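Local coordinates for protein ORF10 (Moritella marina, PDB 6RIW) that forms the ketosynthase–chain length factor part of a polyunsaturated fatty acid synthase, probably acting in condensation of acyl chains, at residues S528-L533 and V741-A746; D694-I699 and H836-S841. All coordinates share one frame; numbering follows the deposited sequence.

Overall arrangement
Contacts 1 and 2 both lie in the second ketosynthase-like half of the didomain, the half that is probably the chain length factor, and their centres are about 8 Å apart. Their segments alternate along the chain, in the order 528-533, 694-699, 741-746 and 836-841. Strands 687-694 and 741-752 run antiparallel as neighbours in the thiolase-type core, so the loop leaving the first meets the start of the second. Two probable hydrogen bonds tie the turn in 694-699 to the start of strand 741-752 and so join the contacts. Four distant pieces of sequence thus converge in one buried part of this half.

Contact 1 (S528-L533 and V741-A746); sequences SYVEQL and VGEGAA
Glu743 reaches across to Val530 where a short parallel bridge, Ser528 with Gly742, pairs strand 527-528 with the beginning of strand 741-752 in the thiolase-type fold. In this bridge Ser528 N gives a nearly straight bond to Val741 O (2.8 Å, 173°), while the return bond from Glu743 N to Ser528 O is weak. Glu743 CB packs on Ser696 N. The next atom, CG, stands in the crowded position between backbone N and carbonyl carbon (chi1 65°), which brings it to 3.6 Å from Ser528 O and 3.8 Å from Val530 CG2. Beyond CG the chain is extended and carries the carboxylate past the backbone of Tyr529. OE2 takes Val530 N on its anti lone pair at 2.8 Å (167°) and lies near the plane of the Tyr529 ring, at its edge. OE1 completes the grip with a salt bridge to Arg505 and the bond from Gly697 N, which holds the buried carboxylate in one rotation. A leucine in its place would probably leave Val530 N and Gly697 N without this acceptor and Arg505 without its carboxylate. Tyr529, whose hydroxyl is bonded to Pro525 O, sets CE1 3.7 Å from Val741 CG1. Ser528 OG, also bonded to Thr497, lies 2.8 Å from a water oxygen, and that water donates to Glu743 O at 2.7 Å.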
loop_
_atom_site.group_PDB
_atom_site.type_symbol
_atom_site.label_atom_id
_atom_site.label_comp_id
_atom_site.label_asym_id
_atom_site.label_seq_id
_atom_site.Cartn_x
_atom_site.Cartn_y
_atom_site.Cartn_z
ATOM N N SER A 528 -24.202 -5.901 -1.053
ATOM C CA SER A 528 -23.610 -7.041 -1.758
ATOM C C SER A 528 -22.426 -7.583 -0.950
ATOM O O SER A 528 -21.249 -7.376 -1.251
ATOM C CB SER A 528 -23.222 -6.635 -3.173
ATOM O OG SER A 528 -22.646 -7.711 -3.886
ATOM N N TYR A 529 -22.765 -8.283 0.129
ATOM C CA TYR A 529 -21.751 -8.835 1.008
ATOM C C TYR A 529 -21.270 -10.167 0.467
ATOM O O TYR A 529 -22.029 -10.920 -0.167
ATOM C CB TYR A 529 -22.292 -9.060 2.422
ATOM C CG TYR A 529 -22.740 -7.820 3.140
ATOM C CD1 TYR A 529 -21.811 -6.974 3.745
ATOM C CD2 TYR A 529 -24.099 -7.467 3.205
ATOM C CE1 TYR A 529 -22.212 -5.828 4.415
ATOM C CE2 TYR A 529 -24.497 -6.313 3.865
ATOM C CZ TYR A 529 -23.549 -5.510 4.483
ATOM O OH TYR A 529 -23.959 -4.363 5.145
ATOM N N VAL A 530 -20.016 -10.480 0.775
ATOM C CA VAL A 530 -19.454 -11.805 0.547
ATOM C C VAL A 530 -19.514 -12.561 1.875
ATOM O O VAL A 530 -18.852 -12.178 2.844
ATOM C CB VAL A 530 -18.017 -11.725 0.011
ATOM C CG1 VAL A 530 -17.395 -13.127 -0.059
ATOM C CG2 VAL A 530 -17.993 -11.070 -1.363
ATOM N N GLU A 531 -20.300 -13.646 1.937
ATOM C CA GLU A 531 -20.387 -14.370 3.203
ATOM C C GLU A 531 -19.178 -15.273 3.417
ATOM O O GLU A 531 -18.671 -15.385 4.538
ATOM C CB GLU A 531 -21.690 -15.188 3.269
ATOM C CG GLU A 531 -21.722 -16.173 4.467
ATOM C CD GLU A 531 -23.128 -16.666 4.827
ATOM O OE1 GLU A 531 -24.051 -16.559 3.985
ATOM O OE2 GLU A 531 -23.299 -17.174 5.962
ATOM N N GLN A 532 -18.689 -15.908 2.355
ATOM C CA GLN A 532 -17.632 -16.905 2.465
ATOM C C GLN A 532 -17.037 -17.155 1.085
ATOM O O GLN A 532 -17.634 -16.823 0.061
ATOM C CB GLN A 532 -18.171 -18.212 3.063
ATOM C CG GLN A 532 -19.284 -18.831 2.240
ATOM C CD GLN A 532 -20.036 -19.918 3.011
ATOM O OE1 GLN A 532 -20.395 -19.739 4.176
ATOM N NE2 GLN A 532 -20.253 -21.051 2.367
ATOM N N LEU A 533 -15.858 -17.767 1.071
ATOM C CA LEU A 533 -15.268 -18.254 -0.165
ATOM C C LEU A 533 -14.818 -19.698 0.015
ATOM O O LEU A 533 -14.450 -20.116 1.116
ATOM C CB LEU A 533 -14.087 -17.387 -0.594
ATOM C CG LEU A 533 -13.070 -17.206 0.530
ATOM C CD1 LEU A 533 -11.892 -18.148 0.328
ATOM C CD2 LEU A 533 -12.581 -15.786 0.588
ATOM N N VAL A 741 -23.758 -0.572 -0.413
ATOM C CA VAL A 741 -22.689 -1.422 0.120
ATOM C C VAL A 741 -22.409 -2.570 -0.847
ATOM O O VAL A 741 -23.335 -3.223 -1.354
ATOM C CB VAL A 741 -23.080 -1.963 1.510
ATOM C CG1 VAL A 741 -22.108 -3.034 1.956
ATOM C CG2 VAL A 741 -23.142 -0.822 2.559
ATOM N N GLY A 742 -21.127 -2.816 -1.119
ATOM C CA GLY A 742 -20.731 -3.989 -1.883
ATOM C C GLY A 742 -19.297 -4.327 -1.576
ATOM O O GLY A 742 -18.562 -3.508 -1.019
ATOM N N GLU A 743 -18.896 -5.549 -1.933
ATOM C CA GLU A 743 -17.495 -5.917 -1.746
ATOM C C GLU A 743 -17.127 -7.056 -2.686
ATOM O O GLU A 743 -18.000 -7.710 -3.273
ATOM C CB GLU A 743 -17.202 -6.307 -0.284
ATOM C CG GLU A 743 -17.932 -7.564 0.189
ATOM C CD GLU A 743 -17.713 -7.834 1.686
ATOM O OE1 GLU A 743 -16.827 -7.183 2.284
ATOM O OE2 GLU A 743 -18.422 -8.694 2.278
ATOM N N GLY A 744 -15.824 -7.293 -2.819
ATOM C CA GLY A 744 -15.358 -8.410 -3.611
ATOM C C GLY A 744 -13.982 -8.155 -4.202
ATOM O O GLY A 744 -13.212 -7.340 -3.709
ATOM N N ALA A 745 -13.687 -8.916 -5.251
ATOM C CA ALA A 745 -12.360 -8.950 -5.847
ATOM C C ALA A 745 -12.527 -9.348 -7.304
ATOM O O ALA A 745 -13.484 -10.038 -7.656
ATOM C CB ALA A 745 -11.429 -9.938 -5.111
ATOM N N ALA A 746 -11.607 -8.893 -8.150
ATOM C CA ALA A 746 -11.676 -9.287 -9.552
ATOM C C ALA A 746 -10.309 -9.066 -10.175
ATOM O O ALA A 746 -9.452 -8.375 -9.604
ATOM C CB ALA A 746 -12.778 -8.499 -10.298
HETATM O O HOH W 1 -20.156 -6.860 -4.698
#

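Contact 2 (D694-I699 and H836-S841); sequences DLSGSI and HTFNAS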
loop_
_atom_site.group_PDB
_atom_site.type_symbol
_atom_site.label_atom_id
_atom_site.label_comp_id
_atom_site.label_asym_id
_atom_site.label_seq_id
_atom_site.Cartn_x
_atom_site.Cartn_y
_atom_site.Cartn_z
ATOM N N ASP A 694 -11.355 -5.289 -2.516
ATOM C CA ASP A 694 -11.746 -4.469 -1.375
ATOM C C ASP A 694 -12.873 -5.215 -0.682
ATOM O O ASP A 694 -13.975 -5.357 -1.230
ATOM C CB ASP A 694 -12.186 -3.063 -1.794
ATOM C CG ASP A 694 -12.150 -2.076 -0.626
ATOM O OD1 ASP A 694 -12.148 -2.552 0.545
ATOM O OD2 ASP A 694 -12.101 -0.846 -0.864
ATOM N N LEU A 695 -12.608 -5.695 0.518
ATOM C CA LEU A 695 -13.688 -6.303 1.293
ATOM C C LEU A 695 -14.412 -5.188 2.053
ATOM O O LEU A 695 -14.399 -5.088 3.281
ATOM C CB LEU A 695 -13.134 -7.415 2.175
ATOM C CG LEU A 695 -12.409 -8.449 1.283
ATOM C CD1 LEU A 695 -11.968 -9.678 2.071
ATOM C CD2 LEU A 695 -13.286 -8.883 0.098
ATOM N N SER A 696 -15.073 -4.334 1.262
ATOM C CA SER A 696 -15.659 -3.079 1.722
ATOM C C SER A 696 -17.042 -3.249 2.362
ATOM O O SER A 696 -17.747 -2.249 2.527
ATOM C CB SER A 696 -15.743 -2.077 0.565
ATOM O OG SER A 696 -16.034 -2.721 -0.670
ATOM N N GLY A 697 -17.436 -4.469 2.710
ATOM C CA GLY A 697 -18.606 -4.662 3.542
ATOM C C GLY A 697 -18.292 -4.749 5.021
ATOM O O GLY A 697 -19.198 -5.011 5.812
ATOM N N SER A 698 -17.040 -4.532 5.429
ATOM C CA SER A 698 -16.684 -4.571 6.854
ATOM C C SER A 698 -17.374 -3.449 7.624
ATOM O O SER A 698 -17.732 -2.412 7.070
ATOM C CB SER A 698 -15.169 -4.427 7.035
ATOM O OG SER A 698 -14.744 -3.198 6.462
ATOM N N ILE A 699 -17.520 -3.641 8.944
ATOM C CA ILE A 699 -18.087 -2.544 9.718
ATOM C C ILE A 699 -17.149 -1.341 9.694
ATOM O O ILE A 699 -17.598 -0.185 9.741
ATOM C CB ILE A 699 -18.415 -2.985 11.158
ATOM C CG1 ILE A 699 -19.286 -1.916 11.838
ATOM C CG2 ILE A 699 -17.111 -3.329 11.955
ATOM C CD1 ILE A 699 -19.864 -2.331 13.215
ATOM N N HIS A 836 -20.975 -0.467 -4.218
ATOM C CA HIS A 836 -19.764 0.345 -4.343
ATOM C C HIS A 836 -18.611 -0.430 -3.718
ATOM O O HIS A 836 -18.579 -0.609 -2.500
ATOM C CB HIS A 836 -19.950 1.684 -3.629
ATOM C CG HIS A 836 -18.956 2.732 -4.019
ATOM N ND1 HIS A 836 -17.655 2.432 -4.364
ATOM C CD2 HIS A 836 -19.082 4.076 -4.155
ATOM C CE1 HIS A 836 -17.016 3.545 -4.689
ATOM N NE2 HIS A 836 -17.857 4.561 -4.566
ATOM N N THR A 837 -17.655 -0.892 -4.534
ATOM C CA THR A 837 -16.555 -1.690 -4.007
ATOM C C THR A 837 -15.268 -0.876 -3.845
ATOM O O THR A 837 -14.178 -1.457 -3.760
ATOM C CB THR A 837 -16.333 -2.939 -4.878
ATOM O OG1 THR A 837 -15.979 -2.558 -6.223
ATOM C CG2 THR A 837 -17.633 -3.781 -4.939
ATOM N N PHE A 838 -15.386 0.457 -3.812
ATOM C CA PHE A 838 -14.330 1.385 -3.423
ATOM C C PHE A 838 -12.988 1.113 -4.102
ATOM O O PHE A 838 -12.830 1.418 -5.290
ATOM C CB PHE A 838 -14.283 1.416 -1.883
ATOM C CG PHE A 838 -15.484 2.148 -1.341
ATOM C CD1 PHE A 838 -15.544 3.542 -1.476
ATOM C CD2 PHE A 838 -16.609 1.458 -0.897
ATOM C CE1 PHE A 838 -16.695 4.237 -1.068
ATOM C CE2 PHE A 838 -17.782 2.156 -0.501
ATOM C CZ PHE A 838 -17.812 3.530 -0.592
ATOM N N ASN A 839 -11.999 0.559 -3.396
ATOM C CA ASN A 839 -10.698 0.428 -4.074
ATOM C C ASN A 839 -10.721 -0.563 -5.235
ATOM O O ASN A 839 -9.821 -0.526 -6.087
ATOM C CB ASN A 839 -9.622 0.042 -3.061
ATOM C CG ASN A 839 -9.394 1.147 -2.052
ATOM O OD1 ASN A 839 -9.132 2.271 -2.435
ATOM N ND2 ASN A 839 -9.518 0.838 -0.759
ATOM N N ALA A 840 -11.705 -1.447 -5.298
ATOM C CA ALA A 840 -11.852 -2.329 -6.448
ATOM C C ALA A 840 -12.879 -1.825 -7.467
ATOM O O ALA A 840 -13.169 -2.534 -8.440
ATOM C CB ALA A 840 -12.238 -3.739 -5.956
ATOM N N SER A 841 -13.465 -0.636 -7.264
ATOM C CA SER A 841 -14.620 -0.242 -8.081
ATOM C C SER A 841 -14.269 -0.093 -9.557
ATOM O O SER A 841 -15.120 -0.332 -10.421
ATOM C CB SER A 841 -15.233 1.073 -7.576
ATOM O OG SER A 841 -14.248 2.088 -7.479
#
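The carboxylate of Asp694 faces the backbone of Asn839 where two loops of the thiolase-type fold meet: the turn that ends strand 687-694, and the segment 836-841, which leads from His836 through a 3-10 turn into helix 841-854. With CG anti to the backbone N (chi1 -161°), Asp694 projects its OD2 onto Asn839 N, which it accepts on the anti lone pair at 2.9 Å and 161°. The Asn839 amide is layered beside the carboxylate with the planes nearly parallel, 11° apart, and its ND2 comes to 3.1 Å from the same OD2. That oxygen also lies 3.3 Å from Phe838 CB, and Asp694 CB sits 3.2 Å from Thr837 O, a close fit into the bend. Ser696 approaches the Phe838 ring differently: its CB comes in at the edge, near the ring plane, 3.9 Å from CD2, while its OG, bonded to Gly742 O, passes 3.5 Å from Thr837 CA. The ring meets Trp739 edge-to-face, and Phe838 CE1 stands 3.6 Å above the plane of the His836 imidazole, over its centre. By sequence His836 probably matches the second active-site histidine of ketosynthases, though in the likely chain length factor half; His836 ND1 accepts the Phe838 N-H, tilted somewhat from the ring plane. Phe838 O takes two donors, Ser841 N and, in the carbonyl plane on a lone pair, Ser841 OG at 2.7 Å.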